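Local coordinates for 2-hydroxyisocaproyl-CoA dehydratase activator (Clostridium difficile, PDB 4EHU), which transfers one electron to (R)-2-hydroxyisocaproyl-CoA dehydratase as it hydrolyses ATP, activating that enzyme in leucine fermentation, at residues Lys14-Lys19 with Gly244-Ala249; Ile24-Thr29 with Glu44-Lys49. All blocks are in the same frame, centred on the assembly; numbering follows the deposited sequence.

Contact 1: Lys14-Lys19 with Gly244-Ala249; sequences KGVILK and GALGAA. With ANP (phosphoaminophosphonic acid-adenylate ester), chain D.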
ATOM      1  N   LYS A  14       3.756  16.812 -18.138  1.00 23.21           N
ATOM      2  CA  LYS A  14       3.409  16.684 -19.546  1.00 24.98           C
ATOM      3  C   LYS A  14       2.998  18.028 -20.111  1.00 24.10           C
ATOM      4  O   LYS A  14       2.318  18.806 -19.438  1.00 25.57           O
ATOM      5  CB  LYS A  14       2.256  15.695 -19.726  1.00 22.64           C
ATOM      6  CG  LYS A  14       2.643  14.224 -19.550  1.00 21.26           C
ATOM      7  CD  LYS A  14       2.831  13.823 -18.060  1.00 20.45           C
ATOM      8  CE  LYS A  14       1.499  13.803 -17.301  1.00 19.97           C
ATOM      9  NZ  LYS A  14       1.599  13.196 -15.931  1.00 22.26           N
ATOM     10  N   GLY A  15       3.411  18.308 -21.346  1.00 25.03           N
ATOM     11  CA  GLY A  15       3.065  19.561 -22.005  1.00 25.07           C
ATOM     12  C   GLY A  15       2.676  19.358 -23.458  1.00 27.65           C
ATOM     13  O   GLY A  15       3.202  18.476 -24.133  1.00 29.96           O
ATOM     14  N   VAL A  16       1.753  20.182 -23.938  1.00 25.72           N
ATOM     15  CA  VAL A  16       1.342  20.166 -25.342  1.00 26.50           C
ATOM     16  C   VAL A  16       1.227  21.604 -25.814  1.00 28.33           C
ATOM     17  O   VAL A  16       0.696  22.438 -25.080  1.00 28.38           O
ATOM     18  CB  VAL A  16      -0.040  19.500 -25.515  1.00 24.33           C
ATOM     19  CG1 VAL A  16      -0.582  19.755 -26.906  1.00 26.81           C
ATOM     20  CG2 VAL A  16       0.051  17.972 -25.229  1.00 22.98           C
ATOM     21  N   ILE A  17       1.748  21.894 -27.009  1.00 25.58           N
ATOM     22  CA  ILE A  17       1.425  23.137 -27.700  1.00 26.63           C
ATOM     23  C   ILE A  17       0.488  22.790 -28.848  1.00 29.58           C
ATOM     24  O   ILE A  17       0.787  21.915 -29.672  1.00 30.65           O
ATOM     25  CB  ILE A  17       2.677  23.864 -28.254  1.00 31.96           C
ATOM     26  CG1 ILE A  17       3.578  24.320 -27.104  1.00 47.52           C
ATOM     27  CG2 ILE A  17       2.253  25.071 -29.105  1.00 32.26           C
ATOM     28  CD1 ILE A  17       4.820  25.070 -27.541  1.00 53.61           C
ATOM     29  N   LEU A  18      -0.649  23.470 -28.882  1.00 30.70           N
ATOM     30  CA  LEU A  18      -1.703  23.208 -29.856  1.00 30.70           C
ATOM     31  C   LEU A  18      -1.872  24.432 -30.750  1.00 29.15           C
ATOM     32  O   LEU A  18      -1.915  25.565 -30.265  1.00 30.51           O
ATOM     33  CB  LEU A  18      -3.009  22.922 -29.117  1.00 26.81           C
ATOM     34  CG  LEU A  18      -4.251  22.513 -29.903  1.00 31.31           C
ATOM     35  CD1 LEU A  18      -4.106  21.099 -30.467  1.00 27.65           C
ATOM     36  CD2 LEU A  18      -5.458  22.583 -28.982  1.00 25.77           C
ATOM     37  N   LYS A  19      -1.965  24.201 -32.053  1.00 31.41           N
ATOM     38  CA  LYS A  19      -2.097  25.286 -33.021  1.00 33.56           C
ATOM     39  C   LYS A  19      -3.543  25.377 -33.489  1.00 32.51           C
ATOM     40  O   LYS A  19      -4.107  24.389 -33.966  1.00 34.38           O
ATOM     41  CB  LYS A  19      -1.182  25.034 -34.222  1.00 38.60           C
ATOM     42  CG  LYS A  19      -1.049  26.229 -35.188  1.00 35.00           C
ATOM     43  CD  LYS A  19      -0.176  25.864 -36.373  1.00 39.03           C
ATOM     44  CE  LYS A  19      -0.094  27.011 -37.367  1.00 55.99           C
ATOM     45  NZ  LYS A  19       0.816  26.693 -38.505  1.00 65.24           N
ATOM     46  N   GLY A 244      -4.189  14.618 -20.769  1.00 15.96           N
ATOM     47  CA  GLY A 244      -4.498  15.666 -19.798  1.00 18.43           C
ATOM     48  C   GLY A 244      -3.945  16.994 -20.298  1.00 18.95           C
ATOM     49  O   GLY A 244      -4.606  18.039 -20.229  1.00 20.43           O
ATOM     50  N   ALA A 245      -2.710  16.971 -20.776  1.00 18.77           N
ATOM     51  CA  ALA A 245      -2.094  18.188 -21.319  1.00 22.74           C
ATOM     52  C   ALA A 245      -2.815  18.660 -22.576  1.00 21.98           C
ATOM     53  O   ALA A 245      -2.964  19.869 -22.804  1.00 22.12           O
ATOM     54  CB  ALA A 245      -0.619  17.956 -21.606  1.00 24.92           C
ATOM     55  N   LEU A 246      -3.253  17.714 -23.403  1.00 20.85           N
ATOM     56  CA  LEU A 246      -4.026  18.061 -24.590  1.00 21.60           C
ATOM     57  C   LEU A 246      -5.344  18.709 -24.197  1.00 22.32           C
ATOM     58  O   LEU A 246      -5.730  19.728 -24.777  1.00 21.34           O
ATOM     59  CB  LEU A 246      -4.288  16.806 -25.425  1.00 20.96           C
ATOM     60  CG  LEU A 246      -5.163  17.026 -26.647  1.00 20.50           C
ATOM     61  CD1 LEU A 246      -4.527  18.057 -27.580  1.00 23.27           C
ATOM     62  CD2 LEU A 246      -5.326  15.681 -27.368  1.00 22.58           C
ATOM     63  N   GLY A 247      -6.020  18.149 -23.190  1.00 20.01           N
ATOM     64  CA  GLY A 247      -7.277  18.713 -22.738  1.00 20.11           C
ATOM     65  C   GLY A 247      -7.066  20.122 -22.215  1.00 21.81           C
ATOM     66  O   GLY A 247      -7.831  21.035 -22.519  1.00 20.22           O
ATOM     67  N   ALA A 248      -6.008  20.303 -21.441  1.00 19.41           N
ATOM     68  CA  ALA A 248      -5.654  21.643 -20.957  1.00 22.52           C
ATOM     69  C   ALA A 248      -5.418  22.615 -22.130  1.00 25.38           C
ATOM     70  O   ALA A 248      -5.876  23.766 -22.109  1.00 22.01           O
ATOM     71  CB  ALA A 248      -4.415  21.582 -20.046  1.00 21.75           C
ATOM     72  N   ALA A 249      -4.717  22.156 -23.165  1.00 22.60           N
ATOM     73  CA  ALA A 249      -4.419  23.021 -24.316  1.00 23.96           C
ATOM     74  C   ALA A 249      -5.713  23.410 -25.038  1.00 26.78           C
ATOM     75  O   ALA A 249      -5.833  24.501 -25.572  1.00 25.43           O
ATOM     76  CB  ALA A 249      -3.441  22.326 -25.279  1.00 22.24           C
TER
HETATM   77  PG  ANP D 302      -1.234  11.026 -11.135  1.00 18.56           P
HETATM   78  O1G ANP D 302      -1.120  12.258 -10.246  1.00 19.89           O
HETATM   79  O2G ANP D 302      -2.188  11.289 -12.273  1.00 19.33           O
HETATM   80  O3G ANP D 302      -1.555   9.796 -10.382  1.00 20.61           O
HETATM   81  PB  ANP D 302       0.935  11.260 -13.239  1.00 19.07           P
HETATM   82  O1B ANP D 302       2.258  11.968 -13.110  1.00 21.23           O
HETATM   83  O2B ANP D 302      -0.124  11.948 -14.102  1.00 17.41           O
HETATM   84  N3B ANP D 302       0.392  10.838 -11.651  1.00 18.01           N
HETATM   85  PA  ANP D 302       1.361   9.504 -15.514  1.00 18.79           P
HETATM   86  O1A ANP D 302       2.311  10.486 -16.104  1.00 19.66           O
HETATM   87  O2A ANP D 302      -0.044   9.347 -16.052  1.00 17.97           O
HETATM   88  O3A ANP D 302       1.210   9.810 -13.929  1.00 18.26           O
HETATM   89  O5' ANP D 302       1.991   8.028 -15.439  1.00 18.30           O
HETATM   90  C5' ANP D 302       3.181   7.788 -14.679  1.00 19.73           C
HETATM   91  C4' ANP D 302       3.632   6.351 -14.916  1.00 26.26           C
HETATM   92  O4' ANP D 302       3.408   5.761 -16.189  1.00 22.75           O
HETATM   93  C3' ANP D 302       4.715   5.636 -14.130  1.00 23.33           C
HETATM   94  O3' ANP D 302       4.310   5.422 -12.771  1.00 22.02           O
HETATM   95  C2' ANP D 302       4.927   4.358 -14.949  1.00 25.59           C
HETATM   96  O2' ANP D 302       4.413   3.188 -14.289  1.00 25.85           O
HETATM   97  C1' ANP D 302       4.179   4.556 -16.267  1.00 22.88           C
HETATM   98  N9  ANP D 302       5.066   4.735 -17.431  1.00 21.97           N
HETATM   99  C8  ANP D 302       5.784   5.833 -17.743  1.00 23.52           C
HETATM  100  N7  ANP D 302       6.441   5.659 -18.917  1.00 23.49           N
HETATM  101  C5  ANP D 302       6.119   4.418 -19.359  1.00 20.90           C
HETATM  102  C6  ANP D 302       6.446   3.601 -20.529  1.00 22.14           C
HETATM  103  N6  ANP D 302       7.292   4.093 -21.466  1.00 23.58           N
HETATM  104  N1  ANP D 302       5.888   2.367 -20.619  1.00 20.67           N
HETATM  105  C2  ANP D 302       5.050   1.880 -19.693  1.00 22.10           C
HETATM  106  N3  ANP D 302       4.715   2.570 -18.592  1.00 20.97           N
HETATM  107  C4  ANP D 302       5.205   3.818 -18.388  1.00 20.77           C
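V16 and A245 meet where strand 13-19 rests on helix 243-261: the V16 methyl CG2 lies 3.7 Å from A245 CB, and A245 CB also touches K14 O. V16 uses both branches. With CG1 anti to the backbone N (chi1 168°), CG2 is left to reach A245 and the start of L246, while CG1 leans toward A249 CB, 4.2 Å away, and the L246 methyl CD1. One turn along the helix, A249 CB sits against L18 CB at 3.9 Å. The branches of L18 part company: CD1 meets L246 CD1 at 4.2 Å and CD2 lies by the A249 carbonyl. Alanine methyls at 245 and 249 let the axis of helix segment 244-249 come within 7.0 Å of that of strand segment 14-19, at an angle of 40°.

K14 does two jobs. Its CB stays over A245, 4.1 Å from that CB, but bends at chi2 (76°) and chi3 carry the amine away from the helix to the nucleotide analogue. There NZ reaches ANP O2B and ANP O1A, each at 2.8 Å, bridging the beta- and alpha-phosphates; the A12 carbonyl oxygen takes a third bond. K14 follows directly on S10-S13 of the ATP site, in the hairpin between the first two strands that forms a phosphate loop in actin-fold ATPases. No hydrogen bond joins the two segments, which meet by van der Waals packing; the charged chemistry of K14 lies at the nucleotide, where the lysine probably offsets the charge of the phosphates.

Contact 2: Ile24-Thr29 with Glu44-Lys49; sequences IVASET and EKLYGK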
ATOM      1  N   ILE A  24      -1.604  19.427 -32.841  1.00 34.10           N
ATOM      2  CA  ILE A  24      -0.521  19.307 -31.876  1.00 32.05           C
ATOM      3  C   ILE A  24       0.800  19.541 -32.590  1.00 36.97           C
ATOM      4  O   ILE A  24       1.200  18.732 -33.425  1.00 40.05           O
ATOM      5  CB  ILE A  24      -0.483  17.905 -31.239  1.00 30.73           C
ATOM      6  CG1 ILE A  24      -1.799  17.600 -30.517  1.00 38.50           C
ATOM      7  CG2 ILE A  24       0.683  17.794 -30.267  1.00 33.00           C
ATOM      8  CD1 ILE A  24      -1.849  16.212 -29.891  1.00 33.08           C
ATOM      9  N   VAL A  25       1.473  20.647 -32.281  1.00 38.98           N
ATOM     10  CA  VAL A  25       2.745  20.958 -32.929  1.00 38.78           C
ATOM     11  C   VAL A  25       3.927  20.582 -32.037  1.00 42.40           C
ATOM     12  O   VAL A  25       5.075  20.582 -32.482  1.00 44.35           O
ATOM     13  CB  VAL A  25       2.842  22.448 -33.368  1.00 40.80           C
ATOM     14  CG1 VAL A  25       1.788  22.758 -34.429  1.00 40.64           C
ATOM     15  CG2 VAL A  25       2.710  23.400 -32.174  1.00 37.66           C
ATOM     16  N   ALA A  26       3.646  20.237 -30.783  1.00 43.03           N
ATOM     17  CA  ALA A  26       4.700  19.838 -29.860  1.00 35.71           C
ATOM     18  C   ALA A  26       4.116  19.170 -28.625  1.00 43.37           C
ATOM     19  O   ALA A  26       3.013  19.494 -28.174  1.00 34.43           O
ATOM     20  CB  ALA A  26       5.551  21.042 -29.453  1.00 38.78           C
ATOM     21  N   SER A  27       4.860  18.213 -28.090  1.00 45.82           N
ATOM     22  CA  SER A  27       4.485  17.575 -26.845  1.00 37.81           C
ATOM     23  C   SER A  27       5.751  17.110 -26.159  1.00 46.64           C
ATOM     24  O   SER A  27       6.787  16.945 -26.792  1.00 43.42           O
ATOM     25  CB  SER A  27       3.564  16.398 -27.109  1.00 30.15           C
ATOM     26  OG  SER A  27       4.255  15.381 -27.821  1.00 43.96           O
ATOM     27  N   GLU A  28       5.682  16.910 -24.856  1.00 34.48           N
ATOM     28  CA  GLU A  28       6.872  16.535 -24.125  1.00 43.59           C
ATOM     29  C   GLU A  28       6.468  15.963 -22.790  1.00 31.56           C
ATOM     30  O   GLU A  28       5.565  16.479 -22.127  1.00 27.80           O
ATOM     31  CB  GLU A  28       7.787  17.748 -23.934  1.00 55.08           C
ATOM     32  CG  GLU A  28       9.106  17.435 -23.244  1.00 78.49           C
ATOM     33  CD  GLU A  28       9.978  16.486 -24.044  1.00 91.56           C
ATOM     34  OE1 GLU A  28       9.834  16.445 -25.285  1.00 88.97           O
ATOM     35  OE2 GLU A  28      10.803  15.775 -23.432  1.00 93.79           O
ATOM     36  N   THR A  29       7.132  14.884 -22.402  1.00 31.76           N
ATOM     37  CA  THR A  29       6.931  14.309 -21.089  1.00 31.75           C
ATOM     38  C   THR A  29       8.281  14.260 -20.400  1.00 30.22           C
ATOM     39  O   THR A  29       9.270  13.831 -20.994  1.00 35.27           O
ATOM     40  CB  THR A  29       6.347  12.888 -21.196  1.00 30.34           C
ATOM     41  OG1 THR A  29       5.103  12.942 -21.909  1.00 31.70           O
ATOM     42  CG2 THR A  29       6.116  12.271 -19.818  1.00 30.15           C
ATOM     43  N   GLU A  44      11.049  24.118 -21.443  1.00 54.45           N
ATOM     44  CA  GLU A  44      12.270  24.278 -22.223  1.00 64.65           C
ATOM     45  C   GLU A  44      12.202  23.463 -23.505  1.00 58.17           C
ATOM     46  O   GLU A  44      12.605  23.929 -24.564  1.00 54.32           O
ATOM     47  CB  GLU A  44      13.489  23.832 -21.419  1.00 77.68           C
ATOM     48  CG  GLU A  44      13.805  24.711 -20.232  1.00 86.63           C
ATOM     49  CD  GLU A  44      14.866  24.104 -19.338  1.00 90.56           C
ATOM     50  OE1 GLU A  44      15.600  23.207 -19.805  1.00 91.51           O
ATOM     51  OE2 GLU A  44      14.962  24.519 -18.165  1.00 90.30           O
ATOM     52  N   LYS A  45      11.693  22.240 -23.409  1.00 53.49           N
ATOM     53  CA  LYS A  45      11.680  21.344 -24.556  1.00 60.56           C
ATOM     54  C   LYS A  45      10.606  21.709 -25.574  1.00 54.62           C
ATOM     55  O   LYS A  45      10.839  21.618 -26.774  1.00 45.00           O
ATOM     56  CB  LYS A  45      11.521  19.896 -24.105  1.00 66.94           C
ATOM     57  CG  LYS A  45      12.723  19.386 -23.339  1.00 80.40           C
ATOM     58  CD  LYS A  45      12.964  17.912 -23.592  1.00 87.18           C
ATOM     59  CE  LYS A  45      14.295  17.466 -23.016  1.00 97.07           C
ATOM     60  NZ  LYS A  45      15.430  18.245 -23.582  1.00107.56           N
ATOM     61  N   LEU A  46       9.434  22.117 -25.104  1.00 43.01           N
ATOM     62  CA  LEU A  46       8.396  22.587 -26.013  1.00 44.00           C
ATOM     63  C   LEU A  46       8.880  23.793 -26.802  1.00 56.95           C
ATOM     64  O   LEU A  46       8.670  23.867 -28.011  1.00 51.48           O
ATOM     65  CB  LEU A  46       7.129  22.951 -25.245  1.00 37.11           C
ATOM     66  CG  LEU A  46       6.522  21.747 -24.526  1.00 36.14           C
ATOM     67  CD1 LEU A  46       5.399  22.206 -23.619  1.00 36.81           C
ATOM     68  CD2 LEU A  46       6.034  20.705 -25.522  1.00 32.02           C
ATOM     69  N   TYR A  47       9.519  24.732 -26.110  1.00 42.51           N
ATOM     70  CA  TYR A  47      10.025  25.953 -26.725  1.00 47.45           C
ATOM     71  C   TYR A  47      11.177  25.658 -27.676  1.00 56.59           C
ATOM     72  O   TYR A  47      11.284  26.269 -28.740  1.00 56.50           O
ATOM     73  CB  TYR A  47      10.485  26.938 -25.649  1.00 53.48           C
ATOM     74  CG  TYR A  47       9.353  27.549 -24.851  1.00 53.80           C
ATOM     75  CD1 TYR A  47       8.153  27.899 -25.460  1.00 47.93           C
ATOM     76  CD2 TYR A  47       9.483  27.771 -23.489  1.00 55.02           C
ATOM     77  CE1 TYR A  47       7.117  28.460 -24.731  1.00 46.85           C
ATOM     78  CE2 TYR A  47       8.453  28.328 -22.752  1.00 55.13           C
ATOM     79  CZ  TYR A  47       7.272  28.670 -23.376  1.00 50.54           C
ATOM     80  OH  TYR A  47       6.252  29.228 -22.635  1.00 52.79           O
ATOM     81  N   GLY A  48      12.040  24.728 -27.289  1.00 60.74           N
ATOM     82  CA  GLY A  48      13.166  24.346 -28.118  1.00 64.57           C
ATOM     83  C   GLY A  48      12.708  23.705 -29.414  1.00 72.29           C
ATOM     84  O   GLY A  48      13.211  24.024 -30.493  1.00 77.22           O
ATOM     85  N   LYS A  49      11.741  22.804 -29.307  1.00 78.02           N
ATOM     86  CA  LYS A  49      11.218  22.094 -30.467  1.00 78.55           C
ATOM     87  C   LYS A  49      10.573  23.051 -31.454  1.00 69.90           C
ATOM     88  O   LYS A  49      10.802  22.965 -32.659  1.00 62.08           O
ATOM     89  CB  LYS A  49      10.166  21.068 -30.042  1.00 76.00           C
ATOM     90  CG  LYS A  49      10.674  19.925 -29.189  1.00 78.62           C
ATOM     91  CD  LYS A  49       9.572  18.899 -28.992  1.00 79.70           C
ATOM     92  CE  LYS A  49       9.892  17.916 -27.880  1.00 81.52           C
ATOM     93  NZ  LYS A  49       9.176  16.631 -28.089  1.00 71.12           N
TER
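The E28 carboxylate has the aliphatic chain of K45 over one face, where CB and CD of the lysine lie over it and K45 CD is 3.3 Å from E28 CD. From beyond OE1 comes K49, whose NZ makes a salt bridge to E28 OE1 at 2.9 Å, weak as a hydrogen bond. The second flat group, the S27-E28 peptide, carries the L46 methyl CD2 over its face, 3.7 Å from S27 C, while K49 NZ donates a hydrogen bond to S27 O (2.7 Å), nearly straight on the carbonyl (177°).

Strand 23-30 is the outermost strand on this side of the five-stranded sheet of an actin-fold domain, and segment 44-49 of the helix runs roughly antiparallel to segment 24-29. A classic beta bulge, V25 and A26 both facing I17, lies at the start of the contact. A26 CB takes up L46 CD2 at 4.0 Å; the leucine also touches I17 and M4, deeper in the sheet. E28 sends CG anti to its backbone N (chi1 -177°) and then bends at chi2 (63°), which lays the carboxylate beside the helix. K45 NZ stays 5.2 Å from E28 OE2, where only a longer-range attraction could act.

In the fold
Contacts 1 and 2 share one sheet: strands 13-19 and 23-30 are antiparallel neighbours, joined by probable hydrogen bonds from G15 N to E28 O and from I17 N to A26 O. The two helices pack on opposite faces of it. V16 and L18 point to helix 243-261, whereas I17, between them, points to helix 38-50 and touches L46. Contact 1 is wholly buried and packs without hydrogen bonds between its segments, with charge only where K14 meets the nucleotide. Contact 2, at the outer strand, is part core and part surface: L46 and A26 form its apolar part, E28 lies at the centre with them, and K45 and K49 stand at the solvent edge, clear of the bound ANP.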